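Local atomic coordinates of uncharacterized protein (PDB entry 6PTM), a protein that probably acts as a family GH42 exo-carrageenase, a glycoside hydrolase that removes units from the chain ends of carrageenan-derived sugars. Residues Q355-A365 against K570-E578; P294-T302 against L399-I409. All blocks are in the same frame, centred on the assembly; numbering follows the deposited sequence.

Contact 1: residues Q355-A365 against K570-E578; sequences QGSPMYFDFMA and KASSINKAE. With EDO (1,2-ethanediol), chain C.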
loop_
_atom_site.group_PDB
_atom_site.type_symbol
_atom_site.label_atom_id
_atom_site.label_comp_id
_atom_site.label_asym_id
_atom_site.label_seq_id
_atom_site.Cartn_x
_atom_site.Cartn_y
_atom_site.Cartn_z
ATOM N N GLN A 355 -4.690 -20.089 -20.722
ATOM C CA GLN A 355 -5.233 -19.911 -19.357
ATOM C C GLN A 355 -6.382 -20.910 -19.177
ATOM O O GLN A 355 -7.226 -21.020 -20.074
ATOM C CB GLN A 355 -5.671 -18.482 -19.079
ATOM C CG GLN A 355 -6.219 -18.305 -17.689
ATOM C CD GLN A 355 -6.461 -16.847 -17.376
ATOM O OE1 GLN A 355 -6.944 -16.101 -18.217
ATOM N NE2 GLN A 355 -6.150 -16.448 -16.155
ATOM N N GLY A 356 -6.415 -21.591 -18.043
ATOM C CA GLY A 356 -7.454 -22.591 -17.737
ATOM C C GLY A 356 -6.914 -24.000 -17.899
ATOM O O GLY A 356 -7.494 -24.905 -17.320
ATOM N N SER A 357 -5.840 -24.176 -18.654
ATOM C CA SER A 357 -5.220 -25.503 -18.871
ATOM C C SER A 357 -4.335 -25.823 -17.680
ATOM O O SER A 357 -3.804 -24.920 -17.009
ATOM C CB SER A 357 -4.413 -25.572 -20.111
ATOM O OG SER A 357 -3.313 -24.683 -20.018
ATOM N N PRO A 358 -4.149 -27.125 -17.410
ATOM C CA PRO A 358 -3.246 -27.562 -16.348
ATOM C C PRO A 358 -1.798 -27.108 -16.505
ATOM O O PRO A 358 -1.276 -26.649 -15.498
ATOM C CB PRO A 358 -3.413 -29.084 -16.376
ATOM C CG PRO A 358 -4.854 -29.227 -16.824
ATOM C CD PRO A 358 -4.926 -28.247 -17.978
ATOM N N MET A 359 -1.228 -27.120 -17.713
ATOM C CA MET A 359 0.176 -26.701 -17.887
ATOM C C MET A 359 0.302 -25.214 -17.498
ATOM O O MET A 359 1.309 -24.829 -16.883
ATOM C CB MET A 359 0.699 -26.898 -19.305
ATOM C CG MET A 359 2.088 -26.366 -19.415
ATOM S SD MET A 359 2.890 -26.532 -21.004
ATOM C CE MET A 359 1.920 -25.365 -21.970
ATOM N N TYR A 360 -0.687 -24.420 -17.865
ATOM C CA TYR A 360 -0.707 -22.973 -17.569
ATOM C C TYR A 360 -0.765 -22.793 -16.070
ATOM O O TYR A 360 -0.018 -21.942 -15.553
ATOM C CB TYR A 360 -1.889 -22.321 -18.267
ATOM C CG TYR A 360 -2.029 -20.833 -18.063
ATOM C CD1 TYR A 360 -2.613 -20.315 -16.908
ATOM C CD2 TYR A 360 -1.647 -19.940 -19.052
ATOM C CE1 TYR A 360 -2.801 -18.951 -16.744
ATOM C CE2 TYR A 360 -1.837 -18.579 -18.903
ATOM C CZ TYR A 360 -2.441 -18.083 -17.762
ATOM O OH TYR A 360 -2.620 -16.735 -17.628
ATOM N N PHE A 361 -1.677 -23.510 -15.412
ATOM C CA PHE A 361 -1.860 -23.378 -13.961
ATOM C C PHE A 361 -0.522 -23.657 -13.268
ATOM O O PHE A 361 -0.087 -22.907 -12.384
ATOM C CB PHE A 361 -2.926 -24.337 -13.438
ATOM C CG PHE A 361 -2.978 -24.204 -11.950
ATOM C CD1 PHE A 361 -2.153 -24.962 -11.150
ATOM C CD2 PHE A 361 -3.730 -23.199 -11.380
ATOM C CE1 PHE A 361 -2.128 -24.776 -9.781
ATOM C CE2 PHE A 361 -3.684 -22.987 -10.018
ATOM C CZ PHE A 361 -2.885 -23.776 -9.219
ATOM N N ASP A 362 0.082 -24.777 -13.636
ATOM C CA ASP A 362 1.357 -25.271 -13.070
ATOM C C ASP A 362 2.434 -24.217 -13.278
ATOM O O ASP A 362 3.216 -23.970 -12.323
ATOM C CB ASP A 362 1.734 -26.621 -13.662
ATOM C CG ASP A 362 0.964 -27.781 -13.041
ATOM O OD1 ASP A 362 0.239 -27.550 -12.022
ATOM O OD2 ASP A 362 1.050 -28.881 -13.594
ATOM N N PHE A 363 2.516 -23.651 -14.482
ATOM C CA PHE A 363 3.575 -22.665 -14.804
ATOM C C PHE A 363 3.431 -21.446 -13.866
ATOM O O PHE A 363 4.436 -20.980 -13.280
ATOM C CB PHE A 363 3.510 -22.282 -16.278
ATOM C CG PHE A 363 4.793 -21.693 -16.782
ATOM C CD1 PHE A 363 5.698 -22.480 -17.470
ATOM C CD2 PHE A 363 5.066 -20.343 -16.607
ATOM C CE1 PHE A 363 6.909 -21.947 -17.889
ATOM C CE2 PHE A 363 6.262 -19.805 -17.060
ATOM C CZ PHE A 363 7.184 -20.611 -17.695
ATOM N N MET A 364 2.204 -20.940 -13.703
ATOM C CA MET A 364 1.953 -19.703 -12.931
ATOM C C MET A 364 2.162 -19.990 -11.436
ATOM O O MET A 364 2.734 -19.118 -10.744
ATOM C CB MET A 364 0.547 -19.144 -13.178
ATOM C CG MET A 364 0.274 -18.729 -14.603
ATOM S SD MET A 364 1.652 -17.919 -15.405
ATOM C CE MET A 364 0.961 -17.704 -17.048
ATOM N N ALA A 365 1.750 -21.178 -10.967
ATOM C CA ALA A 365 1.864 -21.605 -9.559
ATOM C C ALA A 365 3.352 -21.766 -9.219
ATOM O O ALA A 365 3.789 -21.238 -8.183
ATOM C CB ALA A 365 1.086 -22.888 -9.361
ATOM N N LYS A 570 -5.888 -18.818 -4.948
ATOM C CA LYS A 570 -5.071 -18.800 -6.183
ATOM C C LYS A 570 -5.621 -19.807 -7.193
ATOM O O LYS A 570 -5.366 -19.597 -8.368
ATOM C CB LYS A 570 -3.617 -19.137 -5.842
ATOM C CG LYS A 570 -2.884 -18.033 -5.075
ATOM C CD LYS A 570 -1.464 -18.403 -4.625
ATOM C CE LYS A 570 -1.498 -19.326 -3.429
ATOM N NZ LYS A 570 -0.154 -19.817 -3.030
ATOM N N ALA A 571 -6.282 -20.881 -6.761
ATOM C CA ALA A 571 -6.961 -21.837 -7.679
ATOM C C ALA A 571 -7.890 -21.092 -8.654
ATOM O O ALA A 571 -7.877 -21.411 -9.839
ATOM C CB ALA A 571 -7.731 -22.877 -6.879
ATOM N N SER A 572 -8.692 -20.134 -8.179
ATOM C CA SER A 572 -9.604 -19.335 -9.042
ATOM C C SER A 572 -8.871 -18.175 -9.710
ATOM O O SER A 572 -9.199 -17.930 -10.870
ATOM C CB SER A 572 -10.832 -18.851 -8.303
ATOM O OG SER A 572 -11.751 -19.906 -8.064
ATOM N N SER A 573 -7.944 -17.457 -9.044
ATOM C CA SER A 573 -7.315 -16.247 -9.650
ATOM C C SER A 573 -6.421 -16.645 -10.817
ATOM O O SER A 573 -6.359 -15.888 -11.811
ATOM C CB SER A 573 -6.579 -15.397 -8.633
ATOM O OG SER A 573 -5.615 -16.159 -7.936
ATOM N N ILE A 574 -5.695 -17.768 -10.711
ATOM C CA ILE A 574 -4.788 -18.206 -11.804
ATOM C C ILE A 574 -5.621 -18.681 -13.010
ATOM O O ILE A 574 -5.239 -18.345 -14.125
ATOM C CB ILE A 574 -3.775 -19.246 -11.300
ATOM C CG1 ILE A 574 -2.808 -18.632 -10.268
ATOM C CG2 ILE A 574 -3.037 -19.849 -12.491
ATOM C CD1 ILE A 574 -1.868 -19.662 -9.600
ATOM N N ASN A 575 -6.706 -19.434 -12.802
ATOM C CA ASN A 575 -7.474 -20.088 -13.900
ATOM C C ASN A 575 -8.463 -19.101 -14.547
ATOM O O ASN A 575 -8.761 -19.274 -15.722
ATOM C CB ASN A 575 -8.244 -21.322 -13.426
ATOM C CG ASN A 575 -7.366 -22.538 -13.253
ATOM O OD1 ASN A 575 -6.828 -23.008 -14.247
ATOM N ND2 ASN A 575 -7.238 -23.046 -12.018
ATOM N N LYS A 576 -8.929 -18.067 -13.852
ATOM C CA LYS A 576 -9.968 -17.156 -14.408
ATOM C C LYS A 576 -9.335 -15.865 -14.940
ATOM O O LYS A 576 -8.332 -15.394 -14.408
ATOM C CB LYS A 576 -11.043 -16.836 -13.372
ATOM C CG LYS A 576 -11.982 -17.955 -12.987
ATOM C CD LYS A 576 -12.871 -17.586 -11.822
ATOM C CE LYS A 576 -13.597 -16.259 -12.025
ATOM N NZ LYS A 576 -14.484 -15.921 -10.882
ATOM N N ALA A 577 -9.905 -15.343 -16.021
ATOM C CA ALA A 577 -9.454 -14.109 -16.681
ATOM C C ALA A 577 -9.729 -12.943 -15.731
ATOM O O ALA A 577 -8.923 -12.026 -15.706
ATOM C CB ALA A 577 -10.176 -13.931 -18.007
ATOM N N GLU A 578 -10.831 -12.991 -14.989
ATOM C CA GLU A 578 -11.394 -11.797 -14.296
ATOM C C GLU A 578 -11.880 -12.146 -12.886
ATOM O O GLU A 578 -12.947 -11.655 -12.485
ATOM C CB GLU A 578 -12.527 -11.229 -15.158
ATOM C CG GLU A 578 -12.071 -10.769 -16.532
ATOM C CD GLU A 578 -13.187 -10.106 -17.324
ATOM O OE1 GLU A 578 -14.283 -10.642 -17.331
ATOM O OE2 GLU A 578 -12.945 -9.060 -17.913
HETATM C C1 EDO C . 1.073 -21.285 -6.052
HETATM O O1 EDO C . 1.413 -21.380 -4.699
HETATM C C2 EDO C . -0.334 -21.751 -6.252
HETATM O O2 EDO C . -0.506 -23.147 -6.130
HETATM O O HOH W 1 -4.835 -22.510 -15.976
#
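An inter-domain helix crossing is made here: the start of helix 358-385, on the outside of the (beta/alpha)8 barrel, meets the short helix 570-575 of the following alpha/beta domain, and Ile574 enters as a knob among Tyr360, Phe361, Met364 and Ala365. The axes of 358-365 and 570-575 run at 113°. Ile574 CG1 stands beside the backbone N (chi1 -66°), turning CG2 to within 3.6 Å of Phe361 CD2 and 3.7 Å of Met364 CB; its CD1 reaches Phe361 CE2, the two side chains crossing at about a right angle. Before the helix, Gln355 stretches out in an extended chain, and its NE2 donates to Ile574 O at 2.9 Å, almost straight at 172°; the oxygen lies in the amide plane, yet the donor stands above the carbonyl plane. With a leucine in place of Gln355, Ile574 O would probably lose this donor. Next along, the Asn575 amide and Phe361 ring have planes close to parallel but cross obliquely, ND2 lying 3.6 Å from Phe361 CD2; ND2 also donates to Ala571 O and Glu652 O. One ordered water completes the seam, accepting from Gly356 N and donating to Ser357 O and, at 2.7 Å, to Asn575 OD1.

Contact 2: residues P294-T302 against L399-I409; sequences PHWNCIEKT and LWSDNKRDSGI. With EDO (1,2-ethanediol), chain D.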
loop_
_atom_site.group_PDB
_atom_site.type_symbol
_atom_site.label_atom_id
_atom_site.label_comp_id
_atom_site.label_asym_id
_atom_site.label_seq_id
_atom_site.Cartn_x
_atom_site.Cartn_y
_atom_site.Cartn_z
ATOM N N PRO A 294 9.199 -5.909 -8.015
ATOM C CA PRO A 294 9.508 -7.185 -8.663
ATOM C C PRO A 294 8.297 -7.752 -9.422
ATOM O O PRO A 294 7.130 -7.534 -9.013
ATOM C CB PRO A 294 9.876 -8.087 -7.472
ATOM C CG PRO A 294 9.015 -7.532 -6.382
ATOM C CD PRO A 294 9.187 -6.029 -6.543
ATOM N N HIS A 295 8.598 -8.421 -10.541
ATOM C CA HIS A 295 7.640 -9.228 -11.321
ATOM C C HIS A 295 8.422 -9.978 -12.391
ATOM O O HIS A 295 9.487 -9.452 -12.860
ATOM C CB HIS A 295 6.458 -8.396 -11.856
ATOM C CG HIS A 295 6.792 -7.009 -12.329
ATOM N ND1 HIS A 295 7.201 -6.752 -13.611
ATOM C CD2 HIS A 295 6.697 -5.799 -11.718
ATOM C CE1 HIS A 295 7.409 -5.456 -13.762
ATOM N NE2 HIS A 295 7.080 -4.835 -12.625
ATOM N N TRP A 296 7.933 -11.183 -12.671
ATOM C CA TRP A 296 8.495 -12.162 -13.628
ATOM C C TRP A 296 7.399 -12.560 -14.607
ATOM O O TRP A 296 7.107 -13.778 -14.732
ATOM C CB TRP A 296 9.080 -13.352 -12.866
ATOM C CG TRP A 296 10.366 -13.020 -12.168
ATOM C CD1 TRP A 296 11.621 -13.258 -12.641
ATOM C CD2 TRP A 296 10.543 -12.363 -10.900
ATOM N NE1 TRP A 296 12.562 -12.827 -11.753
ATOM C CE2 TRP A 296 11.936 -12.302 -10.662
ATOM C CE3 TRP A 296 9.670 -11.898 -9.916
ATOM C CZ2 TRP A 296 12.476 -11.737 -9.514
ATOM C CZ3 TRP A 296 10.199 -11.343 -8.774
ATOM C CH2 TRP A 296 11.583 -11.256 -8.579
ATOM N N ASN A 297 6.754 -11.546 -15.197
ATOM C CA ASN A 297 5.644 -11.763 -16.148
ATOM C C ASN A 297 6.144 -12.682 -17.264
ATOM O O ASN A 297 7.287 -12.521 -17.715
ATOM C CB ASN A 297 5.101 -10.476 -16.759
ATOM C CG ASN A 297 4.531 -9.515 -15.737
ATOM O OD1 ASN A 297 4.123 -9.932 -14.654
ATOM N ND2 ASN A 297 4.415 -8.235 -16.107
ATOM N N CYS A 298 5.296 -13.611 -17.683
ATOM C CA CYS A 298 5.693 -14.766 -18.511
ATOM C C CYS A 298 4.569 -15.103 -19.509
ATOM O O CYS A 298 4.475 -16.263 -19.904
ATOM C CB CYS A 298 6.051 -15.924 -17.586
ATOM S SG CYS A 298 4.664 -16.541 -16.598
ATOM N N ILE A 299 3.728 -14.140 -19.878
ATOM C CA ILE A 299 2.737 -14.303 -20.982
ATOM C C ILE A 299 3.284 -13.574 -22.217
ATOM O O ILE A 299 3.609 -12.360 -22.174
ATOM C CB ILE A 299 1.328 -13.852 -20.576
ATOM C CG1 ILE A 299 0.811 -14.738 -19.439
ATOM C CG2 ILE A 299 0.390 -13.859 -21.783
ATOM C CD1 ILE A 299 -0.494 -14.290 -18.830
ATOM N N GLU A 300 3.480 -14.303 -23.304
ATOM C CA GLU A 300 4.182 -13.693 -24.450
ATOM C C GLU A 300 3.386 -12.470 -24.946
ATOM O O GLU A 300 2.160 -12.532 -24.919
ATOM C CB GLU A 300 4.357 -14.719 -25.548
ATOM C CG GLU A 300 5.299 -14.213 -26.616
ATOM C CD GLU A 300 5.821 -15.340 -27.468
ATOM O OE1 GLU A 300 6.840 -15.096 -28.141
ATOM O OE2 GLU A 300 5.197 -16.460 -27.431
ATOM N N LYS A 301 4.089 -11.420 -25.403
ATOM C CA LYS A 301 3.476 -10.201 -26.021
ATOM C C LYS A 301 2.832 -9.312 -24.952
ATOM O O LYS A 301 1.987 -8.496 -25.326
ATOM C CB LYS A 301 2.317 -10.536 -26.978
ATOM C CG LYS A 301 2.579 -11.591 -28.048
ATOM C CD LYS A 301 3.767 -11.274 -28.917
ATOM C CE LYS A 301 4.010 -12.364 -29.936
ATOM N NZ LYS A 301 5.181 -12.037 -30.782
ATOM N N THR A 302 3.101 -9.527 -23.661
ATOM C CA THR A 302 2.556 -8.660 -22.597
ATOM C C THR A 302 3.724 -7.875 -22.009
ATOM O O THR A 302 4.891 -8.327 -22.113
ATOM C CB THR A 302 1.773 -9.445 -21.534
ATOM O OG1 THR A 302 2.740 -10.237 -20.836
ATOM C CG2 THR A 302 0.642 -10.263 -22.126
ATOM N N LEU A 399 -0.822 -6.265 -8.584
ATOM C CA LEU A 399 -0.485 -7.654 -8.995
ATOM C C LEU A 399 -1.346 -8.664 -8.220
ATOM O O LEU A 399 -1.417 -9.799 -8.639
ATOM C CB LEU A 399 1.010 -7.913 -8.843
ATOM C CG LEU A 399 1.933 -7.112 -9.750
ATOM C CD1 LEU A 399 3.380 -7.479 -9.509
ATOM C CD2 LEU A 399 1.573 -7.344 -11.208
ATOM N N TRP A 400 -2.033 -8.236 -7.160
ATOM C CA TRP A 400 -3.131 -8.993 -6.510
ATOM C C TRP A 400 -4.503 -8.358 -6.777
ATOM O O TRP A 400 -5.440 -9.137 -7.020
ATOM C CB TRP A 400 -2.906 -9.107 -5.010
ATOM C CG TRP A 400 -3.996 -9.845 -4.319
ATOM C CD1 TRP A 400 -4.081 -11.186 -4.103
ATOM C CD2 TRP A 400 -5.149 -9.265 -3.690
ATOM N NE1 TRP A 400 -5.225 -11.484 -3.407
ATOM C CE2 TRP A 400 -5.900 -10.321 -3.146
ATOM C CE3 TRP A 400 -5.634 -7.964 -3.561
ATOM C CZ2 TRP A 400 -7.116 -10.123 -2.502
ATOM C CZ3 TRP A 400 -6.813 -7.753 -2.878
ATOM C CH2 TRP A 400 -7.551 -8.826 -2.377
ATOM N N SER A 401 -4.651 -7.026 -6.693
ATOM C CA SER A 401 -6.005 -6.402 -6.759
ATOM C C SER A 401 -6.534 -6.420 -8.209
ATOM O O SER A 401 -7.755 -6.385 -8.360
ATOM C CB SER A 401 -6.033 -5.008 -6.147
ATOM O OG SER A 401 -5.083 -4.143 -6.757
ATOM N N ASP A 402 -5.668 -6.467 -9.226
ATOM C CA ASP A 402 -6.075 -6.658 -10.646
ATOM C C ASP A 402 -6.028 -8.162 -10.979
ATOM O O ASP A 402 -5.725 -8.977 -10.084
ATOM C CB ASP A 402 -5.278 -5.782 -11.611
ATOM C CG ASP A 402 -5.663 -4.295 -11.592
ATOM O OD1 ASP A 402 -6.722 -3.953 -11.040
ATOM O OD2 ASP A 402 -4.870 -3.491 -12.094
ATOM N N ASN A 403 -6.381 -8.525 -12.221
ATOM C CA ASN A 403 -6.741 -9.913 -12.597
ATOM C C ASN A 403 -5.524 -10.793 -12.907
ATOM O O ASN A 403 -5.694 -12.028 -12.829
ATOM C CB ASN A 403 -7.719 -9.912 -13.767
ATOM C CG ASN A 403 -9.065 -9.342 -13.379
ATOM O OD1 ASN A 403 -9.634 -9.741 -12.364
ATOM N ND2 ASN A 403 -9.552 -8.360 -14.105
ATOM N N LYS A 404 -4.373 -10.218 -13.242
ATOM C CA LYS A 404 -3.205 -10.966 -13.759
ATOM C C LYS A 404 -2.505 -11.725 -12.618
ATOM O O LYS A 404 -2.330 -11.143 -11.511
ATOM C CB LYS A 404 -2.283 -10.015 -14.525
ATOM C CG LYS A 404 -2.955 -9.319 -15.724
ATOM C CD LYS A 404 -2.025 -8.444 -16.556
ATOM N N ARG A 405 -2.085 -12.963 -12.899
ATOM C CA ARG A 405 -1.365 -13.835 -11.929
ATOM C C ARG A 405 -0.144 -14.483 -12.586
ATOM O O ARG A 405 0.296 -15.502 -12.057
ATOM C CB ARG A 405 -2.355 -14.857 -11.354
ATOM C CG ARG A 405 -3.339 -14.272 -10.349
ATOM C CD ARG A 405 -2.642 -13.629 -9.146
ATOM N NE ARG A 405 -3.608 -13.216 -8.139
ATOM C CZ ARG A 405 -4.361 -12.127 -8.199
ATOM N NH1 ARG A 405 -4.239 -11.258 -9.201
ATOM N NH2 ARG A 405 -5.240 -11.914 -7.236
ATOM N N ASP A 406 0.443 -13.884 -13.636
ATOM C CA ASP A 406 1.652 -14.427 -14.291
ATOM C C ASP A 406 2.929 -13.792 -13.737
ATOM O O ASP A 406 4.003 -14.172 -14.199
ATOM C CB ASP A 406 1.563 -14.280 -15.808
ATOM C CG ASP A 406 1.523 -12.829 -16.249
ATOM O OD1 ASP A 406 0.571 -12.122 -15.817
ATOM O OD2 ASP A 406 2.473 -12.429 -16.924
ATOM N N SER A 407 2.843 -12.851 -12.797
ATOM C CA SER A 407 4.008 -12.061 -12.319
ATOM C C SER A 407 4.916 -12.892 -11.398
ATOM O O SER A 407 6.023 -12.426 -11.132
ATOM C CB SER A 407 3.559 -10.830 -11.564
ATOM O OG SER A 407 2.835 -11.222 -10.410
ATOM N N GLY A 408 4.422 -13.993 -10.834
ATOM C CA GLY A 408 5.143 -14.780 -9.810
ATOM C C GLY A 408 5.018 -14.136 -8.430
ATOM O O GLY A 408 5.701 -14.566 -7.472
ATOM N N ILE A 409 4.164 -13.119 -8.322
ATOM C CA ILE A 409 3.919 -12.408 -7.050
ATOM C C ILE A 409 2.706 -13.026 -6.361
ATOM O O ILE A 409 1.534 -12.837 -6.839
ATOM C CB ILE A 409 3.758 -10.899 -7.303
ATOM C CG1 ILE A 409 5.036 -10.331 -7.918
ATOM C CG2 ILE A 409 3.367 -10.178 -6.028
ATOM C CD1 ILE A 409 6.327 -10.609 -7.145
HETATM C C1 EDO D . -10.860 -5.300 -10.291
HETATM O O1 EDO D . -9.976 -4.878 -9.260
HETATM C C2 EDO D . -10.145 -5.780 -11.470
HETATM O O2 EDO D . -9.080 -4.923 -11.828
HETATM O O HOH W 2 1.415 -9.821 -14.426
HETATM O O HOH W 3 1.582 -10.256 -18.302
#
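The loops that follow barrel strands 288-292 and 391-394 come together backbone to backbone, with the CA atoms of Asn297 and Ser407 4.2 Å apart and Trp296 N donating to Ser407 O at 2.7 Å. Beside that bond, Asn297 CA makes a C-H...O contact with Asp406 O, so the two chains touch through main-chain atoms as well as side chains.

Asp406 carries most of the rest. Its CG sits between its backbone N and carbonyl carbon (chi1 64°), and the carboxylate thereby faces the other loop. OD2 accepts from Cys298 N at 3.2 Å through its anti lone pair, and takes a second bond from a water that also donates to Thr302 OG1. OD1 accepts from another water at 2.8 Å, shared with Asn297 OD1. Across the carboxylate, at about a right angle, runs the end of Ile299, whose CD1 lies 3.6 Å from Asp406 CG. The Asn297 amide is gripped at both ends, because its ND2 donates to Trp303 O.

Further along, the contact turns apolar. Ile409 CD1 comes to the edge of the Trp296 ring, near its plane, and lies 4.2 Å from Pro294 CG, while Leu399 CD1 reaches His295 CB at 4.0 Å. Ser407 OG accepts from Ile409 N in an ST turn, which shapes the chain leading to that isoleucine.

The buried carboxylate of Asp406 is thus met by one backbone N-H, that of Cys298, and by two waters that tie it to Asn297 and Thr302, so that its two oxygens link the 399-409 segment to three residues of the other loop.

In the fold
Along the chain the segments alternate, 294-302, 355-365, 399-409, then 570-578, and the centres of the two contacts lie about 12 Å apart. Contact 2 joins the loops after neighbouring strands 288-292 and 391-394 of the barrel, and helix 358-385, which lies between these strands in sequence, supplies one side of contact 1. The two contacts touch directly: Tyr360 OH is 3.5 Å from Ile299 CD1, and Met364 SD is the same distance from Cys298 SG. Since strand 564-567 and helix 570-575 belong to the next alpha/beta domain, that domain packs against a barrel helix that itself backs the loop 294-302, beyond a strand whose end carries the acid/base glutamate in related GH42 enzymes.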